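Chitooligosaccharidolytic beta-N-acetylglucosaminidase (Ostrinia furnacalis, PDB 3OZP) hydrolyses terminal beta-linked N-acetylglucosamine units one at a time from the non-reducing ends of chitooligosaccharides, preferring the shorter ones. Local coordinates at residues Leu194-Asn199 and Trp223-Ser228; Ile422-Thr427 and Ile445-Asp450; Tyr453-Tyr458 and Trp502-Asp507. One frame throughout, in Å; residues are numbered along the deposited sequence.

Contact 1: residues Leu194-Asn199 and Trp223-Ser228; sequences LDTARN and WHITDS. With OAN (O-(2-acetamido-2-deoxy D-glucopyranosylidene) amino-N-phenylcarbamate), chain B.
The first beta-alpha-beta unit of the catalytic (beta/alpha)8 barrel brings Arg198 and Asp227 together at the sugar site, just past the carboxyl ends of its two parallel strands. Backbone bonds from His224 N to Leu194 O and from Thr196 N to His224 O set the register. Beyond them, the indole NE1 of Trp223 donates in its own ring plane to Thr196 OG1, 2.8 Å away.

Arg198 reaches the ligand through a chain bent at chi2 (56°). The Asp227 carboxylate lies stacked over one guanidinium face, the two planes 25° apart, with Arg198 NH2 and Asp227 OD1 forming a 3.3 Å salt bridge. At the guanidinium edge, Arg198 NH1 meets Asp195 OD1 at 3.0 Å, while Arg198 NH2 gives the ligand hydroxyl OAJ a fairly straight 2.7 Å bond; NH1 adds a weak one to OAK. Asp195 OD2 meanwhile accepts from Ala197 N, an Asx turn, and from Arg198 N, which extends it to an Asx motif shaping the loop that carries the arginine. Asp227, inferred to belong to the charge relay, takes a 2.7 Å bond from His224 NE2 on the anti lone pair of OD2. A leucine in place of Arg198 would probably leave the Asp195 and Asp227 carboxylates without their shared cation and the OAJ hydroxyl without its donor.

Asp227 OD1 is also bonded to His281, and His224 ND1 to Glu275 on the next strand, 271-278. On the outer side of the barrel, Leu194 and Trp223 pack against helix 203-215, and Trp223 also against helix 255-267.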
loop_
_atom_site.group_PDB
_atom_site.type_symbol
_atom_site.label_atom_id
_atom_site.label_comp_id
_atom_site.label_asym_id
_atom_site.label_seq_id
_atom_site.Cartn_x
_atom_site.Cartn_y
_atom_site.Cartn_z
ATOM N N LEU A 194 10.378 7.768 10.472
ATOM C CA LEU A 194 9.531 6.605 10.710
ATOM C C LEU A 194 9.043 6.580 12.154
ATOM O O LEU A 194 9.838 6.507 13.091
ATOM C CB LEU A 194 10.273 5.304 10.397
ATOM C CG LEU A 194 9.372 4.064 10.314
ATOM C CD1 LEU A 194 8.295 4.268 9.250
ATOM C CD2 LEU A 194 10.177 2.798 10.054
ATOM N N ASP A 195 7.729 6.651 12.308
ATOM C CA ASP A 195 7.061 6.575 13.595
ATOM C C ASP A 195 6.811 5.090 13.873
ATOM O O ASP A 195 6.049 4.444 13.161
ATOM C CB ASP A 195 5.766 7.399 13.506
ATOM C CG ASP A 195 4.783 7.143 14.647
ATOM O OD1 ASP A 195 3.650 7.665 14.538
ATOM O OD2 ASP A 195 5.111 6.454 15.635
ATOM N N THR A 196 7.498 4.539 14.869
ATOM C CA THR A 196 7.347 3.112 15.200
ATOM C C THR A 196 6.682 2.930 16.561
ATOM O O THR A 196 6.861 1.895 17.229
ATOM C CB THR A 196 8.695 2.354 15.186
ATOM O OG1 THR A 196 9.538 2.834 16.248
ATOM C CG2 THR A 196 9.403 2.509 13.844
ATOM N N ALA A 197 5.911 3.936 16.961
ATOM C CA ALA A 197 5.231 3.919 18.246
ATOM C C ALA A 197 3.715 3.860 18.076
ATOM O O ALA A 197 3.021 3.203 18.856
ATOM C CB ALA A 197 5.641 5.129 19.072
ATOM N N ARG A 198 3.201 4.536 17.050
ATOM C CA ARG A 198 1.773 4.476 16.755
ATOM C C ARG A 198 1.393 3.118 16.177
ATOM O O ARG A 198 0.260 2.672 16.322
ATOM C CB ARG A 198 1.353 5.616 15.830
ATOM C CG ARG A 198 0.983 6.898 16.566
ATOM C CD ARG A 198 2.101 7.433 17.488
ATOM N NE ARG A 198 1.714 8.742 18.010
ATOM C CZ ARG A 198 1.938 9.895 17.383
ATOM N NH1 ARG A 198 2.589 9.910 16.221
ATOM N NH2 ARG A 198 1.521 11.037 17.927
ATOM N N ASN A 199 2.358 2.475 15.530
ATOM C CA ASN A 199 2.257 1.074 15.129
ATOM C C ASN A 199 3.664 0.507 15.039
ATOM O O ASN A 199 4.619 1.254 14.804
ATOM C CB ASN A 199 1.524 0.922 13.789
ATOM C CG ASN A 199 0.006 0.875 13.942
ATOM O OD1 ASN A 199 -0.531 0.076 14.706
ATOM N ND2 ASN A 199 -0.687 1.728 13.206
ATOM N N TRP A 223 14.204 8.003 13.529
ATOM C CA TRP A 223 13.432 6.942 14.169
ATOM C C TRP A 223 12.654 7.512 15.351
ATOM O O TRP A 223 13.203 7.691 16.443
ATOM C CB TRP A 223 14.387 5.831 14.616
ATOM C CG TRP A 223 13.750 4.506 14.944
ATOM C CD1 TRP A 223 12.451 4.275 15.305
ATOM C CD2 TRP A 223 14.409 3.234 14.997
ATOM N NE1 TRP A 223 12.257 2.938 15.551
ATOM C CE2 TRP A 223 13.440 2.275 15.372
ATOM C CE3 TRP A 223 15.721 2.811 14.745
ATOM C CZ2 TRP A 223 13.744 0.919 15.513
ATOM C CZ3 TRP A 223 16.023 1.460 14.882
ATOM C CH2 TRP A 223 15.035 0.530 15.260
ATOM N N HIS A 224 11.379 7.816 15.110
ATOM C CA HIS A 224 10.477 8.308 16.141
ATOM C C HIS A 224 9.974 7.082 16.898
ATOM O O HIS A 224 8.919 6.519 16.586
ATOM C CB HIS A 224 9.327 9.094 15.506
ATOM C CG HIS A 224 8.383 9.706 16.495
ATOM N ND1 HIS A 224 8.517 11.001 16.950
ATOM C CD2 HIS A 224 7.271 9.212 17.088
ATOM C CE1 HIS A 224 7.535 11.272 17.793
ATOM N NE2 HIS A 224 6.764 10.203 17.893
ATOM N N ILE A 225 10.760 6.678 17.889
ATOM C CA ILE A 225 10.654 5.344 18.485
ATOM C C ILE A 225 9.628 5.224 19.623
ATOM O O ILE A 225 9.098 4.137 19.858
ATOM C CB ILE A 225 12.067 4.802 18.879
ATOM C CG1 ILE A 225 12.040 3.292 19.147
ATOM C CG2 ILE A 225 12.691 5.615 20.036
ATOM C CD1 ILE A 225 13.417 2.627 19.053
ATOM N N THR A 226 9.323 6.331 20.298
ATOM C CA THR A 226 8.352 6.321 21.392
ATOM C C THR A 226 7.262 7.360 21.175
ATOM O O THR A 226 7.463 8.349 20.474
ATOM C CB THR A 226 9.017 6.603 22.769
ATOM O OG1 THR A 226 9.705 7.861 22.722
ATOM C CG2 THR A 226 9.995 5.499 23.144
ATOM N N ASP A 227 6.101 7.118 21.767
ATOM C CA ASP A 227 5.041 8.120 21.823
ATOM C C ASP A 227 4.073 7.695 22.912
ATOM O O ASP A 227 4.378 6.787 23.682
ATOM C CB ASP A 227 4.336 8.286 20.469
ATOM C CG ASP A 227 3.868 9.714 20.228
ATOM O OD1 ASP A 227 2.862 10.131 20.853
ATOM O OD2 ASP A 227 4.500 10.421 19.411
ATOM N N SER A 228 2.914 8.344 22.986
ATOM C CA SER A 228 1.941 8.014 24.024
ATOM C C SER A 228 1.370 6.597 23.867
ATOM O O SER A 228 1.031 5.952 24.863
ATOM C CB SER A 228 0.825 9.061 24.077
ATOM O OG SER A 228 0.044 9.040 22.901
HETATM C CAH OAN B . 4.994 17.230 14.789
HETATM C CAG OAN B . 3.730 16.434 14.464
HETATM O OAN OAN B . 3.432 16.194 13.295
HETATM N NAI OAN B . 3.001 16.057 15.538
HETATM C CAB OAN B . 1.760 15.251 15.460
HETATM C CAC OAN B . 2.187 13.778 15.242
HETATM O OAJ OAN B . 2.383 13.143 16.507
HETATM C CAD OAN B . 1.146 13.034 14.438
HETATM O OAK OAN B . 1.547 11.669 14.274
HETATM C CAE OAN B . 1.060 13.739 13.102
HETATM C CAF OAN B . 0.097 13.011 12.169
HETATM O OAM OAN B . 0.043 13.680 10.908
HETATM O OAL OAN B . 0.573 15.088 13.311
HETATM C CAA OAN B . 0.862 15.766 14.479
HETATM N NAY OAN B . 0.300 16.949 14.727
HETATM O OAQ OAN B . -0.595 17.485 13.672
HETATM C CAP OAN B . -1.837 17.893 14.073
HETATM O OAR OAN B . -1.974 18.642 15.043
HETATM N NAO OAN B . -2.888 17.482 13.339
HETATM C CAS OAN B . -4.154 17.827 13.602
HETATM C CAT OAN B . -4.646 19.071 13.195
HETATM C CAU OAN B . -5.979 19.409 13.445
HETATM C CAV OAN B . -6.821 18.499 14.088
HETATM C CAW OAN B . -6.338 17.251 14.482
HETATM C CAX OAN B . -5.005 16.913 14.231
HETATM O O HOH W 1 -0.037 10.602 20.376
#

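Contact 2: residues Ile422-Thr427 and Ile445-Asp450; sequences IIQVWT and IMSNYD. With OAN (O-(2-acetamido-2-deoxy D-glucopyranosylidene) amino-N-phenylcarbamate), chain B.
Trp426 and Ser447 meet just beyond strands 421-425 and 444-446, the parallel sixth and seventh strands of the (beta/alpha)8 barrel, Trp426 CB lying 3.6 Å from Ser447 O. From there the indole offers one face to the ligand. The acetamido methyl CAH lies over that face, offset toward the rim, 3.5 Å from Trp426 CE2, and the far end of the six-membered ring meets the linker, with Trp426 CZ3 3.3 Å from OAQ. The indole is set by chi1 of 67°, which places CG between the backbone N and the carbonyl carbon, and Trp426 NE1 is bonded to Thr403 O.

Behind the tryptophan, the two strands are joined by backbone bonds from Ile445 N to Ile423 O, Val425 N to Ile445 O and Ser447 N to Val425 O. Inside the barrel, Gln424 stretches across to the neighbouring strand end. With CG anti to the backbone N (chi1 -171°) and the chain extended beyond it, NE2 donates to Ser447 OG at 2.9 Å, the acceptor lying in the amide plane. Glu498 on the eighth strand takes a further bond from Gln424 NE2 and its carbonyl pairs with Ser447 OG, while His341 holds Gln424 OE1, so the buried amide is gripped at both ends. Deeper in the barrel, Ile422 CG2 touches Ile445 CD1 at 3.8 Å. On the opposite face of the sheet, Met446 SD runs alongside Val425, 4.0 Å from Val425 CB, and Val425 also packs on helix 432-439.

Past the strands, Tyr449 N makes weak bonds to the carbonyls of Trp426 and Thr427. The tyrosine ring turns its edge to the first of these, Tyr449 CD1 standing 3.0 Å from Trp426 O in the ring plane.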
loop_
_atom_site.group_PDB
_atom_site.type_symbol
_atom_site.label_atom_id
_atom_site.label_comp_id
_atom_site.label_asym_id
_atom_site.label_seq_id
_atom_site.Cartn_x
_atom_site.Cartn_y
_atom_site.Cartn_z
ATOM N N ILE A 422 18.504 22.859 16.342
ATOM C CA ILE A 422 17.982 22.816 14.979
ATOM C C ILE A 422 16.458 22.699 15.079
ATOM O O ILE A 422 15.949 21.943 15.907
ATOM C CB ILE A 422 18.541 21.590 14.215
ATOM C CG1 ILE A 422 20.069 21.663 14.120
ATOM C CG2 ILE A 422 17.887 21.453 12.826
ATOM C CD1 ILE A 422 20.742 20.332 13.814
ATOM N N ILE A 423 15.731 23.432 14.242
ATOM C CA ILE A 423 14.272 23.379 14.278
ATOM C C ILE A 423 13.727 22.585 13.088
ATOM O O ILE A 423 14.046 22.890 11.929
ATOM C CB ILE A 423 13.633 24.801 14.327
ATOM C CG1 ILE A 423 14.322 25.696 15.374
ATOM C CG2 ILE A 423 12.117 24.715 14.569
ATOM C CD1 ILE A 423 14.213 25.227 16.829
ATOM N N GLN A 424 12.928 21.557 13.378
ATOM C CA GLN A 424 12.255 20.802 12.322
ATOM C C GLN A 424 10.890 21.414 12.058
ATOM O O GLN A 424 10.006 21.386 12.915
ATOM C CB GLN A 424 12.135 19.306 12.652
ATOM C CG GLN A 424 11.625 18.483 11.454
ATOM C CD GLN A 424 11.831 16.977 11.590
ATOM O OE1 GLN A 424 12.268 16.476 12.629
ATOM N NE2 GLN A 424 11.505 16.248 10.526
ATOM N N VAL A 425 10.733 21.965 10.860
ATOM C CA VAL A 425 9.546 22.715 10.491
ATOM C C VAL A 425 8.494 21.790 9.893
ATOM O O VAL A 425 8.754 21.112 8.905
ATOM C CB VAL A 425 9.906 23.834 9.480
ATOM C CG1 VAL A 425 8.670 24.600 9.054
ATOM C CG2 VAL A 425 10.953 24.776 10.079
ATOM N N TRP A 426 7.308 21.766 10.493
ATOM C CA TRP A 426 6.196 21.004 9.931
ATOM C C TRP A 426 4.954 21.867 9.691
ATOM O O TRP A 426 3.870 21.344 9.431
ATOM C CB TRP A 426 5.876 19.772 10.790
ATOM C CG TRP A 426 5.339 20.094 12.149
ATOM C CD1 TRP A 426 6.051 20.521 13.230
ATOM C CD2 TRP A 426 3.975 20.010 12.574
ATOM N NE1 TRP A 426 5.218 20.712 14.303
ATOM C CE2 TRP A 426 3.936 20.408 13.930
ATOM C CE3 TRP A 426 2.780 19.637 11.942
ATOM C CZ2 TRP A 426 2.749 20.443 14.668
ATOM C CZ3 TRP A 426 1.600 19.675 12.674
ATOM C CH2 TRP A 426 1.596 20.075 14.027
ATOM N N THR A 427 5.122 23.188 9.773
ATOM C CA THR A 427 4.097 24.142 9.345
ATOM C C THR A 427 3.983 24.056 7.822
ATOM O O THR A 427 4.743 23.327 7.195
ATOM C CB THR A 427 4.490 25.593 9.719
ATOM O OG1 THR A 427 5.651 25.981 8.977
ATOM C CG2 THR A 427 4.780 25.732 11.204
ATOM N N ILE A 445 15.172 21.928 9.399
ATOM C CA ILE A 445 14.900 20.727 8.615
ATOM C C ILE A 445 13.465 20.873 8.126
ATOM O O ILE A 445 12.547 21.055 8.927
ATOM C CB ILE A 445 15.078 19.429 9.442
ATOM C CG1 ILE A 445 16.552 19.231 9.807
ATOM C CG2 ILE A 445 14.531 18.214 8.671
ATOM C CD1 ILE A 445 16.788 18.287 10.983
ATOM N N MET A 446 13.282 20.813 6.810
ATOM C CA MET A 446 11.982 21.056 6.209
ATOM C C MET A 446 11.131 19.790 6.116
ATOM O O MET A 446 11.501 18.821 5.456
ATOM C CB MET A 446 12.149 21.699 4.830
ATOM C CG MET A 446 10.936 22.504 4.355
ATOM S SD MET A 446 10.319 23.767 5.501
ATOM C CE MET A 446 11.837 24.617 5.932
ATOM N N SER A 447 9.990 19.818 6.794
ATOM C CA SER A 447 9.018 18.739 6.736
ATOM C C SER A 447 7.630 19.355 6.664
ATOM O O SER A 447 6.720 18.912 7.366
ATOM C CB SER A 447 9.130 17.854 7.979
ATOM O OG SER A 447 10.377 17.195 8.024
ATOM N N ASN A 448 7.476 20.388 5.832
ATOM C CA ASN A 448 6.205 21.110 5.767
ATOM C C ASN A 448 5.053 20.180 5.399
ATOM O O ASN A 448 5.118 19.466 4.396
ATOM C CB ASN A 448 6.270 22.365 4.862
ATOM C CG ASN A 448 6.843 22.091 3.485
ATOM O OD1 ASN A 448 7.990 21.662 3.343
ATOM N ND2 ASN A 448 6.055 22.383 2.455
ATOM N N TYR A 449 4.017 20.174 6.235
ATOM C CA TYR A 449 2.981 19.144 6.172
ATOM C C TYR A 449 2.172 19.147 4.878
ATOM O O TYR A 449 1.581 18.129 4.511
ATOM C CB TYR A 449 2.064 19.195 7.404
ATOM C CG TYR A 449 0.997 20.270 7.384
ATOM C CD1 TYR A 449 1.166 21.456 8.094
ATOM C CD2 TYR A 449 -0.193 20.087 6.680
ATOM C CE1 TYR A 449 0.186 22.440 8.091
ATOM C CE2 TYR A 449 -1.177 21.065 6.667
ATOM C CZ TYR A 449 -0.979 22.238 7.375
ATOM O OH TYR A 449 -1.951 23.209 7.364
ATOM N N ASP A 450 2.158 20.282 4.182
ATOM C CA ASP A 450 1.405 20.387 2.935
ATOM C C ASP A 450 2.102 19.726 1.751
ATOM O O ASP A 450 1.512 19.574 0.682
ATOM C CB ASP A 450 0.989 21.844 2.635
ATOM C CG ASP A 450 2.174 22.800 2.493
ATOM O OD1 ASP A 450 3.217 22.630 3.161
ATOM O OD2 ASP A 450 2.041 23.762 1.712
HETATM C CAH OAN B . 4.994 17.230 14.789
HETATM C CAG OAN B . 3.730 16.434 14.464
HETATM O OAN OAN B . 3.432 16.194 13.295
HETATM N NAI OAN B . 3.001 16.057 15.538
HETATM C CAB OAN B . 1.760 15.251 15.460
HETATM C CAC OAN B . 2.187 13.778 15.242
HETATM O OAJ OAN B . 2.383 13.143 16.507
HETATM C CAD OAN B . 1.146 13.034 14.438
HETATM O OAK OAN B . 1.547 11.669 14.274
HETATM C CAE OAN B . 1.060 13.739 13.102
HETATM C CAF OAN B . 0.097 13.011 12.169
HETATM O OAM OAN B . 0.043 13.680 10.908
HETATM O OAL OAN B . 0.573 15.088 13.311
HETATM C CAA OAN B . 0.862 15.766 14.479
HETATM N NAY OAN B . 0.300 16.949 14.727
HETATM O OAQ OAN B . -0.595 17.485 13.672
HETATM C CAP OAN B . -1.837 17.893 14.073
HETATM O OAR OAN B . -1.974 18.642 15.043
HETATM N NAO OAN B . -2.888 17.482 13.339
HETATM C CAS OAN B . -4.154 17.827 13.602
HETATM C CAT OAN B . -4.646 19.071 13.195
HETATM C CAU OAN B . -5.979 19.409 13.445
HETATM C CAV OAN B . -6.821 18.499 14.088
HETATM C CAW OAN B . -6.338 17.251 14.482
HETATM C CAX OAN B . -5.005 16.913 14.231
#

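Contact 3: residues Tyr453-Tyr458 and Trp502-Asp507; sequences YFDCGY and WSEQSD. With OAN (O-(2-acetamido-2-deoxy D-glucopyranosylidene) amino-N-phenylcarbamate), chain B.
The sugar-binding pocket of this family 20 glycosidase is partly walled by Tyr453 and Trp502, two aromatic side chains from loops that follow the seventh and eighth barrel strands. Their rings meet obliquely, planes 55° apart, with Trp502 NE1 over one face of the tyrosine ring and 3.3 Å from Tyr453 CE1. Trp502 lays a face of its indole under the pyranose, CAC standing over the ring centre; chi1 of -60°, with CG anti to the carbonyl carbon, helps to set the indole there. The hydroxyl of Tyr453 donates to the acetamido oxygen of the ligand, which lies near the plane of the phenol at its edge; this bond, from Tyr453 OH to ligand atom OAN, is 2.5 Å long.

Two carboxylates take hydroxyls from the same sugar. Asp455 runs alongside the indole, its plane turned 65° from the ring, and its OD2 accepts from ligand OAM at 2.7 Å. Glu504, its chain bent at chi2, accepts through OE2 from ligand OAK at 2.6 Å. The two acids come close, Asp455 OD2 and Glu504 OE1 being 4.5 Å apart, and one water donates to both of these oxygens. That bridge is likely to ease the repulsion between them, and a long, weak ion pair with Arg198 probably offsets part of it at Glu504.

Residues 453-458 begin with a type I turn from Tyr453 to Cys456, and the Cys456-Cys469 disulfide closes the same long loop on itself, beside Trp468. Tyr458 and Gln505 reach the second subunit, Tyr458 meeting Tyr472 of that chain edge-to-face. Trp502 packs on Leu193 and Asp195 of strand 189-195, while Tyr453 rests on Ala500 of strand 494-501.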
loop_
_atom_site.group_PDB
_atom_site.type_symbol
_atom_site.label_atom_id
_atom_site.label_comp_id
_atom_site.label_asym_id
_atom_site.label_seq_id
_atom_site.Cartn_x
_atom_site.Cartn_y
_atom_site.Cartn_z
ATOM N N TYR A 453 4.135 15.387 4.461
ATOM C CA TYR A 453 3.477 14.464 5.378
ATOM C C TYR A 453 2.875 13.298 4.598
ATOM O O TYR A 453 1.814 13.413 3.983
ATOM C CB TYR A 453 2.452 15.194 6.255
ATOM C CG TYR A 453 3.024 15.681 7.572
ATOM C CD1 TYR A 453 2.267 15.632 8.742
ATOM C CD2 TYR A 453 4.335 16.165 7.652
ATOM C CE1 TYR A 453 2.792 16.072 9.953
ATOM C CE2 TYR A 453 4.868 16.602 8.856
ATOM C CZ TYR A 453 4.093 16.550 10.002
ATOM O OH TYR A 453 4.626 16.968 11.193
ATOM N N PHE A 454 3.588 12.174 4.621
ATOM C CA PHE A 454 3.282 11.025 3.763
ATOM C C PHE A 454 2.105 10.198 4.274
ATOM O O PHE A 454 1.624 9.293 3.585
ATOM C CB PHE A 454 4.530 10.157 3.596
ATOM C CG PHE A 454 5.494 10.661 2.542
ATOM C CD1 PHE A 454 5.495 12.002 2.142
ATOM C CD2 PHE A 454 6.424 9.796 1.974
ATOM C CE1 PHE A 454 6.397 12.462 1.170
ATOM C CE2 PHE A 454 7.326 10.245 1.006
ATOM C CZ PHE A 454 7.310 11.581 0.602
ATOM N N ASP A 455 1.631 10.538 5.468
ATOM C CA ASP A 455 0.483 9.873 6.075
ATOM C C ASP A 455 -0.863 10.450 5.624
ATOM O O ASP A 455 -1.903 9.797 5.774
ATOM C CB ASP A 455 0.599 9.907 7.605
ATOM C CG ASP A 455 0.733 11.322 8.161
ATOM O OD1 ASP A 455 1.486 12.142 7.590
ATOM O OD2 ASP A 455 0.083 11.617 9.183
ATOM N N CYS A 456 -0.841 11.665 5.065
ATOM C CA CYS A 456 -2.065 12.378 4.674
ATOM C C CYS A 456 -2.856 11.701 3.561
ATOM O O CYS A 456 -2.278 11.116 2.639
ATOM C CB CYS A 456 -1.740 13.799 4.194
ATOM S SG CYS A 456 -0.694 14.775 5.268
ATOM N N GLY A 457 -4.181 11.813 3.643
ATOM C CA GLY A 457 -5.051 11.444 2.530
ATOM C C GLY A 457 -6.004 10.291 2.767
ATOM O O GLY A 457 -7.018 10.164 2.076
ATOM N N TYR A 458 -5.692 9.448 3.742
ATOM C CA TYR A 458 -6.478 8.234 3.959
ATOM C C TYR A 458 -7.720 8.501 4.803
ATOM O O TYR A 458 -8.014 9.654 5.123
ATOM C CB TYR A 458 -5.595 7.135 4.547
ATOM C CG TYR A 458 -4.488 6.767 3.593
ATOM C CD1 TYR A 458 -4.684 5.794 2.616
ATOM C CD2 TYR A 458 -3.261 7.427 3.634
ATOM C CE1 TYR A 458 -3.675 5.469 1.718
ATOM C CE2 TYR A 458 -2.250 7.111 2.743
ATOM C CZ TYR A 458 -2.467 6.133 1.792
ATOM O OH TYR A 458 -1.465 5.808 0.913
ATOM N N TRP A 502 4.185 9.352 9.782
ATOM C CA TRP A 502 3.477 9.099 11.022
ATOM C C TRP A 502 2.650 7.834 10.826
ATOM O O TRP A 502 2.235 7.523 9.704
ATOM C CB TRP A 502 2.606 10.295 11.378
ATOM C CG TRP A 502 3.430 11.528 11.552
ATOM C CD1 TRP A 502 3.523 12.576 10.690
ATOM C CD2 TRP A 502 4.321 11.818 12.639
ATOM N NE1 TRP A 502 4.399 13.515 11.180
ATOM C CE2 TRP A 502 4.907 13.076 12.372
ATOM C CE3 TRP A 502 4.674 11.140 13.815
ATOM C CZ2 TRP A 502 5.820 13.679 13.242
ATOM C CZ3 TRP A 502 5.587 11.734 14.680
ATOM C CH2 TRP A 502 6.145 12.999 14.391
ATOM N N SER A 503 2.432 7.096 11.908
ATOM C CA SER A 503 2.008 5.710 11.764
ATOM C C SER A 503 0.697 5.360 12.451
ATOM O O SER A 503 0.458 4.195 12.774
ATOM C CB SER A 503 3.135 4.779 12.207
ATOM O OG SER A 503 4.283 4.981 11.392
ATOM N N GLU A 504 -0.158 6.359 12.661
ATOM C CA GLU A 504 -1.515 6.085 13.134
ATOM C C GLU A 504 -2.214 5.125 12.176
ATOM O O GLU A 504 -3.060 4.330 12.590
ATOM C CB GLU A 504 -2.329 7.372 13.285
ATOM C CG GLU A 504 -1.876 8.275 14.437
ATOM C CD GLU A 504 -0.808 9.291 14.031
ATOM O OE1 GLU A 504 -0.245 9.184 12.918
ATOM O OE2 GLU A 504 -0.530 10.202 14.838
ATOM N N GLN A 505 -1.840 5.197 10.899
ATOM C CA GLN A 505 -2.448 4.382 9.848
ATOM C C GLN A 505 -1.396 3.758 8.930
ATOM O O GLN A 505 -1.614 3.607 7.722
ATOM C CB GLN A 505 -3.423 5.229 9.031
ATOM C CG GLN A 505 -4.588 5.787 9.834
ATOM C CD GLN A 505 -5.480 6.654 8.999
ATOM O OE1 GLN A 505 -6.510 6.204 8.505
ATOM N NE2 GLN A 505 -5.086 7.902 8.817
ATOM N N SER A 506 -0.259 3.391 9.512
ATOM C CA SER A 506 0.811 2.730 8.780
ATOM C C SER A 506 1.602 1.795 9.688
ATOM O O SER A 506 1.847 2.110 10.851
ATOM C CB SER A 506 1.750 3.766 8.151
ATOM O OG SER A 506 2.772 3.139 7.387
ATOM N N ASP A 507 2.002 0.647 9.149
ATOM C CA ASP A 507 2.847 -0.298 9.871
ATOM C C ASP A 507 3.698 -1.102 8.885
ATOM O O ASP A 507 3.831 -0.709 7.730
ATOM C CB ASP A 507 2.007 -1.199 10.807
ATOM C CG ASP A 507 1.134 -2.215 10.063
ATOM O OD1 ASP A 507 1.068 -2.223 8.811
ATOM O OD2 ASP A 507 0.504 -3.038 10.758
HETATM C CAH OAN B . 4.994 17.230 14.789
HETATM C CAG OAN B . 3.730 16.434 14.464
HETATM O OAN OAN B . 3.432 16.194 13.295
HETATM N NAI OAN B . 3.001 16.057 15.538
HETATM C CAB OAN B . 1.760 15.251 15.460
HETATM C CAC OAN B . 2.187 13.778 15.242
HETATM O OAJ OAN B . 2.383 13.143 16.507
HETATM C CAD OAN B . 1.146 13.034 14.438
HETATM O OAK OAN B . 1.547 11.669 14.274
HETATM C CAE OAN B . 1.060 13.739 13.102
HETATM C CAF OAN B . 0.097 13.011 12.169
HETATM O OAM OAN B . 0.043 13.680 10.908
HETATM O OAL OAN B . 0.573 15.088 13.311
HETATM C CAA OAN B . 0.862 15.766 14.479
HETATM N NAY OAN B . 0.300 16.949 14.727
HETATM O OAQ OAN B . -0.595 17.485 13.672
HETATM C CAP OAN B . -1.837 17.893 14.073
HETATM O OAR OAN B . -1.974 18.642 15.043
HETATM N NAO OAN B . -2.888 17.482 13.339
HETATM C CAS OAN B . -4.154 17.827 13.602
HETATM C CAT OAN B . -4.646 19.071 13.195
HETATM C CAU OAN B . -5.979 19.409 13.445
HETATM C CAV OAN B . -6.821 18.499 14.088
HETATM C CAW OAN B . -6.338 17.251 14.482
HETATM C CAX OAN B . -5.005 16.913 14.231
HETATM O O HOH W 2 -1.294 10.123 10.698
#

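All three contacts lie in the protein interior and reach the same ligand at the carboxyl ends of the barrel strands, though contact 2 is partly exposed past its strands. Contacts 1 and 2 each join adjacent parallel strands of a beta-alpha-beta unit, with centres 18 Å apart and no touch between them; contact 3 pairs loops without regular structure. Contact 1 adds a salt-bridge network to its strand pairing, whereas contact 2 adds apolar packing and an aromatic face, and contact 3 mixes aromatic rings with carboxylates. Contact 3 also bridges the others: Ser503 OG and Asp195 O are 2.6 Å apart, and Tyr453 OH packs on Trp426 CB. Contacts 1 and 3 reach the second subunit, which contact 2 does not touch.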